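Local coordinates for protein polyketide biosynthesis 3-hydroxy-3-methylglutaryl-ACP synthase PksG (PDB 4YXT) that catalyses the aldol condensation between an acetyl group on an acyl carrier protein and a beta-ketothioester polyketide intermediate during synthesis of the antibiotic bacillaene, at residues 7-12 with 171-176; 14-19 with 44-49; 40-45 with 163-168. The protein carries 1 engineered substitution. One frame throughout, in Å; residues are numbered along the deposited sequence.

Contact 1 of 3, residues 7-12 with 171-176; sequences EAMNVF and GAVAVL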
loop_
_atom_site.group_PDB
_atom_site.type_symbol
_atom_site.label_atom_id
_atom_site.label_comp_id
_atom_site.label_asym_id
_atom_site.label_seq_id
_atom_site.Cartn_x
_atom_site.Cartn_y
_atom_site.Cartn_z
ATOM N N GLU A 7 -4.361 20.295 5.429
ATOM C CA GLU A 7 -4.013 21.697 5.177
ATOM C C GLU A 7 -4.542 22.146 3.826
ATOM O O GLU A 7 -4.929 23.285 3.637
ATOM C CB GLU A 7 -2.487 21.889 5.253
ATOM C CG GLU A 7 -1.967 21.477 6.617
ATOM C CD GLU A 7 -0.503 21.803 6.825
ATOM O OE1 GLU A 7 0.229 21.971 5.834
ATOM O OE2 GLU A 7 -0.079 21.881 7.979
ATOM N N ALA A 8 -4.609 21.241 2.868
ATOM C CA ALA A 8 -5.049 21.662 1.572
ATOM C C ALA A 8 -5.453 20.397 0.810
ATOM O O ALA A 8 -4.910 19.356 1.085
ATOM C CB ALA A 8 -3.920 22.410 0.880
ATOM N N MET A 9 -6.429 20.498 -0.090
ATOM C CA MET A 9 -6.791 19.349 -0.946
ATOM C C MET A 9 -7.386 19.804 -2.268
ATOM O O MET A 9 -8.047 20.814 -2.314
ATOM C CB MET A 9 -7.730 18.351 -0.222
ATOM C CG MET A 9 -9.199 18.713 -0.188
ATOM S SD MET A 9 -10.161 17.603 0.886
ATOM C CE MET A 9 -10.098 16.084 -0.039
ATOM N N ASN A 10 -7.112 19.050 -3.328
ATOM C CA ASN A 10 -7.481 19.424 -4.668
ATOM C C ASN A 10 -7.884 18.245 -5.524
ATOM O O ASN A 10 -7.353 17.169 -5.402
ATOM C CB ASN A 10 -6.362 20.173 -5.376
ATOM C CG ASN A 10 -6.827 20.739 -6.717
ATOM O OD1 ASN A 10 -7.929 21.247 -6.810
ATOM N ND2 ASN A 10 -6.071 20.573 -7.730
ATOM N N VAL A 11 -8.802 18.488 -6.440
ATOM C CA VAL A 11 -9.451 17.438 -7.196
ATOM C C VAL A 11 -9.018 17.672 -8.591
ATOM O O VAL A 11 -8.979 18.814 -8.952
ATOM C CB VAL A 11 -11.006 17.608 -7.159
ATOM C CG1 VAL A 11 -11.728 16.673 -8.124
ATOM C CG2 VAL A 11 -11.517 17.388 -5.760
ATOM N N PHE A 12 -8.654 16.600 -9.309
ATOM C CA PHE A 12 -8.601 16.543 -10.777
ATOM C C PHE A 12 -9.599 15.503 -11.280
ATOM O O PHE A 12 -9.387 14.275 -11.114
ATOM C CB PHE A 12 -7.243 16.112 -11.303
ATOM C CG PHE A 12 -7.101 16.284 -12.798
ATOM C CD1 PHE A 12 -6.954 17.549 -13.341
ATOM C CD2 PHE A 12 -7.130 15.195 -13.657
ATOM C CE1 PHE A 12 -6.829 17.745 -14.718
ATOM C CE2 PHE A 12 -6.996 15.386 -15.031
ATOM C CZ PHE A 12 -6.852 16.667 -15.558
ATOM N N GLY A 171 -10.510 9.988 -11.896
ATOM C CA GLY A 171 -10.341 11.144 -11.051
ATOM C C GLY A 171 -9.173 10.932 -10.138
ATOM O O GLY A 171 -8.655 9.813 -10.064
ATOM N N ALA A 172 -8.766 12.012 -9.457
ATOM C CA ALA A 172 -7.752 11.948 -8.428
ATOM C C ALA A 172 -7.989 13.081 -7.505
ATOM O O ALA A 172 -8.491 14.135 -7.919
ATOM C CB ALA A 172 -6.326 11.983 -8.988
ATOM N N VAL A 173 -7.718 12.828 -6.238
ATOM C CA VAL A 173 -7.746 13.848 -5.209
ATOM C C VAL A 173 -6.418 13.809 -4.420
ATOM O O VAL A 173 -5.977 12.734 -3.976
ATOM C CB VAL A 173 -8.897 13.663 -4.190
ATOM C CG1 VAL A 173 -8.937 14.823 -3.178
ATOM C CG2 VAL A 173 -10.254 13.582 -4.843
ATOM N N ALA A 174 -5.805 14.971 -4.231
ATOM C CA ALA A 174 -4.530 15.040 -3.586
ATOM C C ALA A 174 -4.795 15.768 -2.310
ATOM O O ALA A 174 -5.509 16.773 -2.305
ATOM C CB ALA A 174 -3.542 15.790 -4.464
ATOM N N VAL A 175 -4.249 15.267 -1.217
ATOM C CA VAL A 175 -4.501 15.781 0.096
ATOM C C VAL A 175 -3.134 15.991 0.779
ATOM O O VAL A 175 -2.395 15.027 0.966
ATOM C CB VAL A 175 -5.311 14.758 0.929
ATOM C CG1 VAL A 175 -5.474 15.210 2.370
ATOM C CG2 VAL A 175 -6.704 14.432 0.369
ATOM N N LEU A 176 -2.848 17.236 1.185
ATOM C CA LEU A 176 -1.696 17.615 1.967
ATOM C C LEU A 176 -2.004 17.594 3.437
ATOM O O LEU A 176 -2.904 18.250 3.872
ATOM C CB LEU A 176 -1.286 19.048 1.616
ATOM C CG LEU A 176 0.038 19.544 2.218
ATOM C CD1 LEU A 176 1.266 18.921 1.560
ATOM C CD2 LEU A 176 0.080 21.063 2.111
#
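Met9 packs against Val173 and Val175 where strands 8-12 and 171-176 run antiparallel, at 169°, as neighbours in the central mixed sheet of this thiolase-like enzyme. Its CB lies 3.4 Å from Ala174 O and also touches Val175 CG2. CG, squeezed between the backbone N and the carbonyl carbon (chi1 81°), then leads the chain off the sheet through SD. A bend at chi3 (-69°) swings the methyl across to the partner strand: CE settles 3.6 Å from Val173 CG1 and 3.8 Å from Val175 CG2, bridging two of its residues. Val11 continues the same face, its CG2 4.1 Å from Val173 CG2. Paired backbone bonds join Asn10 and Ala174 (Ala174 N to Asn10 O 2.9 Å), and likewise Phe12 and Ala172. At the other end Glu7 and Ala8 both face Leu176 in a classic beta bulge: Glu7 N donates to Leu176 O, and Leu176 N donates to Ala8 O (3.0 Å). Helix 301-312 covers the Met9 and Val11 face through Phe303 and Leu304, helix 51-64 packs on the face bearing Asn10, Phe12 and Ala174, and strand 137-145 bonds to the far edge of 171-176.

Contact 2 of 3, residues 14-19 with 44-49; sequences GTAYLD and VALPYE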
loop_
_atom_site.group_PDB
_atom_site.type_symbol
_atom_site.label_atom_id
_atom_site.label_comp_id
_atom_site.label_asym_id
_atom_site.label_seq_id
_atom_site.Cartn_x
_atom_site.Cartn_y
_atom_site.Cartn_z
ATOM N N GLY A 14 -10.523 15.023 -14.567
ATOM C CA GLY A 14 -10.360 14.672 -15.964
ATOM C C GLY A 14 -10.242 15.923 -16.810
ATOM O O GLY A 14 -10.552 17.030 -16.369
ATOM N N THR A 15 -9.799 15.722 -18.034
ATOM C CA THR A 15 -9.723 16.777 -19.015
ATOM C C THR A 15 -10.919 16.616 -19.978
ATOM O O THR A 15 -11.166 17.473 -20.816
ATOM C CB THR A 15 -8.404 16.659 -19.786
ATOM O OG1 THR A 15 -8.332 15.362 -20.334
ATOM C CG2 THR A 15 -7.233 16.761 -18.902
ATOM N N ALA A 16 -11.663 15.516 -19.859
ATOM C CA ALA A 16 -12.785 15.237 -20.753
ATOM C C ALA A 16 -13.889 14.594 -19.964
ATOM O O ALA A 16 -13.619 13.828 -19.034
ATOM C CB ALA A 16 -12.359 14.334 -21.896
ATOM N N TYR A 17 -15.135 14.898 -20.311
ATOM C CA TYR A 17 -16.264 14.224 -19.665
ATOM C C TYR A 17 -17.269 13.749 -20.660
ATOM O O TYR A 17 -17.134 14.031 -21.861
ATOM C CB TYR A 17 -16.930 15.091 -18.626
ATOM C CG TYR A 17 -17.750 16.223 -19.159
ATOM C CD1 TYR A 17 -19.136 16.147 -19.141
ATOM C CD2 TYR A 17 -17.143 17.381 -19.678
ATOM C CE1 TYR A 17 -19.918 17.184 -19.616
ATOM C CE2 TYR A 17 -17.915 18.430 -20.169
ATOM C CZ TYR A 17 -19.314 18.312 -20.135
ATOM O OH TYR A 17 -20.114 19.301 -20.601
ATOM N N LEU A 18 -18.226 12.954 -20.164
ATOM C CA LEU A 18 -19.383 12.517 -20.950
ATOM C C LEU A 18 -20.656 12.922 -20.258
ATOM O O LEU A 18 -20.768 12.854 -19.033
ATOM C CB LEU A 18 -19.373 11.010 -21.178
ATOM C CG LEU A 18 -20.399 10.525 -22.205
ATOM C CD1 LEU A 18 -19.889 10.762 -23.628
ATOM C CD2 LEU A 18 -20.745 9.068 -21.955
ATOM N N ASP A 19 -21.632 13.379 -21.023
ATOM C CA ASP A 19 -22.939 13.601 -20.434
ATOM C C ASP A 19 -23.641 12.252 -20.323
ATOM O O ASP A 19 -23.895 11.573 -21.295
ATOM C CB ASP A 19 -23.772 14.596 -21.225
ATOM C CG ASP A 19 -25.094 14.909 -20.540
ATOM O OD1 ASP A 19 -25.148 15.046 -19.293
ATOM O OD2 ASP A 19 -26.084 15.044 -21.259
ATOM N N VAL A 44 -13.818 10.998 -18.262
ATOM C CA VAL A 44 -13.313 9.879 -19.077
ATOM C C VAL A 44 -11.802 10.092 -19.343
ATOM O O VAL A 44 -11.389 11.071 -19.995
ATOM C CB VAL A 44 -14.100 9.713 -20.395
ATOM C CG1 VAL A 44 -13.656 8.455 -21.160
ATOM C CG2 VAL A 44 -15.606 9.680 -20.146
ATOM N N ALA A 45 -10.973 9.216 -18.768
ATOM C CA ALA A 45 -9.538 9.252 -19.003
ATOM C C ALA A 45 -9.229 8.972 -20.490
ATOM O O ALA A 45 -9.746 8.018 -21.081
ATOM C CB ALA A 45 -8.818 8.226 -18.132
ATOM N N LEU A 46 -8.362 9.805 -21.058
ATOM C CA LEU A 46 -7.886 9.644 -22.414
ATOM C C LEU A 46 -6.602 8.806 -22.458
ATOM O O LEU A 46 -5.902 8.649 -21.436
ATOM C CB LEU A 46 -7.625 11.018 -23.008
ATOM C CG LEU A 46 -8.832 11.953 -22.913
ATOM C CD1 LEU A 46 -8.466 13.409 -22.619
ATOM C CD2 LEU A 46 -9.596 11.830 -24.204
ATOM N N PRO A 47 -6.278 8.270 -23.647
ATOM C CA PRO A 47 -5.108 7.427 -23.850
ATOM C C PRO A 47 -3.797 8.018 -23.338
ATOM O O PRO A 47 -2.885 7.267 -22.980
ATOM C CB PRO A 47 -5.069 7.293 -25.378
ATOM C CG PRO A 47 -6.505 7.265 -25.742
ATOM C CD PRO A 47 -7.126 8.295 -24.854
ATOM N N TYR A 48 -3.686 9.341 -23.307
ATOM C CA TYR A 48 -2.461 9.967 -22.844
ATOM C C TYR A 48 -2.607 10.484 -21.401
ATOM O O TYR A 48 -1.920 11.393 -20.976
ATOM C CB TYR A 48 -2.007 11.067 -23.810
ATOM C CG TYR A 48 -3.105 11.923 -24.337
ATOM C CD1 TYR A 48 -3.640 11.723 -25.618
ATOM C CD2 TYR A 48 -3.645 12.927 -23.549
ATOM C CE1 TYR A 48 -4.667 12.541 -26.087
ATOM C CE2 TYR A 48 -4.656 13.732 -24.004
ATOM C CZ TYR A 48 -5.162 13.546 -25.264
ATOM O OH TYR A 48 -6.168 14.393 -25.657
ATOM N N GLU A 49 -3.553 9.924 -20.668
ATOM C CA GLU A 49 -3.621 10.170 -19.246
ATOM C C GLU A 49 -3.448 8.813 -18.623
ATOM O O GLU A 49 -3.691 7.787 -19.263
ATOM C CB GLU A 49 -4.924 10.777 -18.872
ATOM C CG GLU A 49 -5.144 12.135 -19.491
ATOM C CD GLU A 49 -6.519 12.630 -19.181
ATOM O OE1 GLU A 49 -7.504 12.041 -19.695
ATOM O OE2 GLU A 49 -6.599 13.561 -18.368
#
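Thr15 OG1 stands between its backbone N and carbonyl carbon (chi1 55°), while Glu49 sends CG anti to its own carbonyl carbon and stays extended beyond it (chi2 175°), which brings hydroxyl and carboxylate together from opposite directions. Glu49 closes a type I beta turn, Leu46 to Glu49, in the loop that joins strand 41-43 to helix 51-64. The hydroxyl gives only a weak hydrogen bond to Glu49 OE2 (3.2 Å), and Thr15 CG2 lies 3.3 Å from the same oxygen. OE1 is gripped more firmly, on its anti lone pair, by Leu46 N at 2.8 Å; with Glu49 N bonded to Leu46 O, Leu46 and Glu49 are doubly linked, by side chain and by backbone, and the carboxylate is held facing Thr15, just ahead of strand 16-19. Phe54 of helix 51-64 touches the Glu49 side chain. Farther along, Val44 lays CG2 against Leu18 CB (4.1 Å), a small apolar patch that Leu362 extends by touching both residues. Ala16 turns its methyl toward the loop, with CB 3.9 Å from Val44 O. Beside it, Val44 N donates to Ala16 O at 2.9 Å, with the donor raised 35° out of the carbonyl plane.

Contact 3 of 3, residues 40-45 with 163-168; sequences KEKAVA and YAEPSA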
loop_
_atom_site.group_PDB
_atom_site.type_symbol
_atom_site.label_atom_id
_atom_site.label_comp_id
_atom_site.label_asym_id
_atom_site.label_seq_id
_atom_site.Cartn_x
_atom_site.Cartn_y
_atom_site.Cartn_z
ATOM N N LYS A 40 -24.764 12.696 -13.419
ATOM C CA LYS A 40 -24.943 13.603 -14.576
ATOM C C LYS A 40 -23.783 13.574 -15.506
ATOM O O LYS A 40 -23.974 13.638 -16.691
ATOM C CB LYS A 40 -25.184 15.063 -14.147
ATOM C CG LYS A 40 -26.155 15.247 -12.987
ATOM C CD LYS A 40 -25.938 16.568 -12.285
ATOM C CE LYS A 40 -26.613 17.723 -13.024
ATOM N NZ LYS A 40 -26.549 18.990 -12.206
ATOM N N GLU A 41 -22.567 13.518 -14.987
ATOM C CA GLU A 41 -21.430 13.467 -15.842
ATOM C C GLU A 41 -20.472 12.453 -15.277
ATOM O O GLU A 41 -20.478 12.171 -14.110
ATOM C CB GLU A 41 -20.751 14.845 -15.922
ATOM C CG GLU A 41 -21.676 15.993 -16.325
ATOM C CD GLU A 41 -21.130 17.364 -15.949
ATOM O OE1 GLU A 41 -20.522 17.511 -14.865
ATOM O OE2 GLU A 41 -21.319 18.320 -16.726
ATOM N N LYS A 42 -19.682 11.864 -16.147
ATOM C CA LYS A 42 -18.525 11.098 -15.707
ATOM C C LYS A 42 -17.310 11.641 -16.443
ATOM O O LYS A 42 -17.401 11.920 -17.649
ATOM C CB LYS A 42 -18.724 9.614 -15.964
ATOM C CG LYS A 42 -18.908 9.195 -17.429
ATOM C CD LYS A 42 -19.050 7.679 -17.455
ATOM C CE LYS A 42 -18.757 7.097 -18.829
ATOM N NZ LYS A 42 -18.513 5.630 -18.696
ATOM N N ALA A 43 -16.203 11.826 -15.723
ATOM C CA ALA A 43 -14.914 12.029 -16.352
ATOM C C ALA A 43 -14.523 10.807 -17.148
ATOM O O ALA A 43 -14.839 9.691 -16.761
ATOM C CB ALA A 43 -13.867 12.288 -15.287
ATOM N N VAL A 44 -13.818 10.998 -18.262
ATOM C CA VAL A 44 -13.313 9.879 -19.077
ATOM C C VAL A 44 -11.802 10.092 -19.343
ATOM O O VAL A 44 -11.389 11.071 -19.995
ATOM C CB VAL A 44 -14.100 9.713 -20.395
ATOM C CG1 VAL A 44 -13.656 8.455 -21.160
ATOM C CG2 VAL A 44 -15.606 9.680 -20.146
ATOM N N ALA A 45 -10.973 9.216 -18.768
ATOM C CA ALA A 45 -9.538 9.252 -19.003
ATOM C C ALA A 45 -9.229 8.972 -20.490
ATOM O O ALA A 45 -9.746 8.018 -21.081
ATOM C CB ALA A 45 -8.818 8.226 -18.132
ATOM N N TYR A 163 -25.990 -0.637 -16.095
ATOM C CA TYR A 163 -26.269 0.424 -15.182
ATOM C C TYR A 163 -25.033 0.968 -14.464
ATOM O O TYR A 163 -25.102 1.991 -13.819
ATOM C CB TYR A 163 -27.440 0.039 -14.286
ATOM C CG TYR A 163 -28.709 -0.001 -15.135
ATOM C CD1 TYR A 163 -29.459 1.156 -15.366
ATOM C CD2 TYR A 163 -29.113 -1.176 -15.781
ATOM C CE1 TYR A 163 -30.600 1.119 -16.159
ATOM C CE2 TYR A 163 -30.259 -1.210 -16.574
ATOM C CZ TYR A 163 -30.986 -0.065 -16.764
ATOM O OH TYR A 163 -32.104 -0.092 -17.561
ATOM N N ALA A 164 -23.893 0.323 -14.640
ATOM C CA ALA A 164 -22.652 0.736 -13.996
ATOM C C ALA A 164 -21.974 1.790 -14.852
ATOM O O ALA A 164 -21.457 2.757 -14.343
ATOM C CB ALA A 164 -21.725 -0.465 -13.830
ATOM N N GLU A 165 -22.029 1.598 -16.167
ATOM C CA GLU A 165 -21.305 2.438 -17.106
ATOM C C GLU A 165 -21.494 3.952 -16.940
ATOM O O GLU A 165 -20.562 4.708 -17.131
ATOM C CB GLU A 165 -21.711 2.050 -18.502
ATOM C CG GLU A 165 -20.894 2.694 -19.574
ATOM C CD GLU A 165 -21.547 2.562 -20.957
ATOM O OE1 GLU A 165 -22.712 2.102 -21.046
ATOM O OE2 GLU A 165 -20.881 2.938 -21.941
ATOM N N PRO A 166 -22.704 4.403 -16.602
ATOM C CA PRO A 166 -22.852 5.827 -16.376
ATOM C C PRO A 166 -22.137 6.391 -15.137
ATOM O O PRO A 166 -22.018 7.607 -15.018
ATOM C CB PRO A 166 -24.381 5.999 -16.216
ATOM C CG PRO A 166 -24.978 4.750 -16.724
ATOM C CD PRO A 166 -23.979 3.700 -16.413
ATOM N N SER A 167 -21.713 5.544 -14.201
ATOM C CA SER A 167 -21.007 6.045 -12.983
ATOM C C SER A 167 -19.494 5.727 -12.959
ATOM O O SER A 167 -18.812 6.061 -12.002
ATOM C CB SER A 167 -21.649 5.445 -11.725
ATOM O OG SER A 167 -23.056 5.702 -11.717
ATOM N N ALA A 168 -18.998 5.066 -14.006
ATOM C CA ALA A 168 -17.681 4.495 -14.024
ATOM C C ALA A 168 -16.676 5.578 -14.376
ATOM O O ALA A 168 -16.339 5.743 -15.540
ATOM C CB ALA A 168 -17.627 3.360 -15.053
HETATM O O HOH W 1 -21.570 9.692 -12.963
#
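Strand 41-43, an outer strand of the small three-stranded sheet, reaches through Lys42 to Glu165-Ala168, the segment that follows helix 161-164 and leads into central strand 170-178. A backbone bond from Ser167 N to Ala164 O bends the chain there, and the carbonyls of Glu165 and Pro166 are met from the strand side. Lys42 carries most of the contact. Its CG sits between the backbone N and the carbonyl carbon (chi1 61°), and from there the chain runs extended alongside these carbonyls: CB is 4.0 Å from Pro166 O, CD is 3.3 Å from Glu165 O, and the ammonium NZ closes to 2.7 Å from Glu165 O. That hydrogen bond meets the carbonyl at a C=O...N angle of 151°, with NZ tilted 23° from the carbonyl plane. Tyr367 OH is a second partner of NZ and also bonds Glu165 OE2, so the tyrosine links the lysine to the carboxylate of the residue whose carbonyl it already holds. The opposite charges do not touch directly, since Lys42 NZ remains 4.8 Å from Glu165 OE2, though at that separation they probably still attract. Glu165 OE1 forms a salt bridge with Arg27, tying the segment to helix 20-27, and Val20 of that helix packs on both Lys42 and Pro166. The side chain of Ala168 is about 12 Å from that of Cys114, by similarity the residue that forms the acyl-thioester intermediate, so the contact is near the catalytic centre without forming part of it. One water spans the two backbones beside the lysine, donating to Glu41 O at 2.9 Å and to Pro166 O at 3.0 Å.

Overall arrangement
Contact 1 is the most central, its centre about 8 Å from the centre of the chain, and joins two strands of the large sheet by antiparallel backbone pairing with a bulge at one end. Contacts 2 and 3, their centres about 16 and 14 Å from the chain's centre, are also buried but include partly exposed residues; they share Val44 and Ala45. Both rest on the small sheet, where strands 16-19 and 41-43 are neighbours and Leu18 N probably bonds Lys42 O. There polar side chains take over from strand-to-strand pairing: a carboxylate in contact 2, an ammonium group in contact 3. Phe12 of contact 1 packs against Glu49 of contact 2, and segment 163-168 runs almost directly into 171-176.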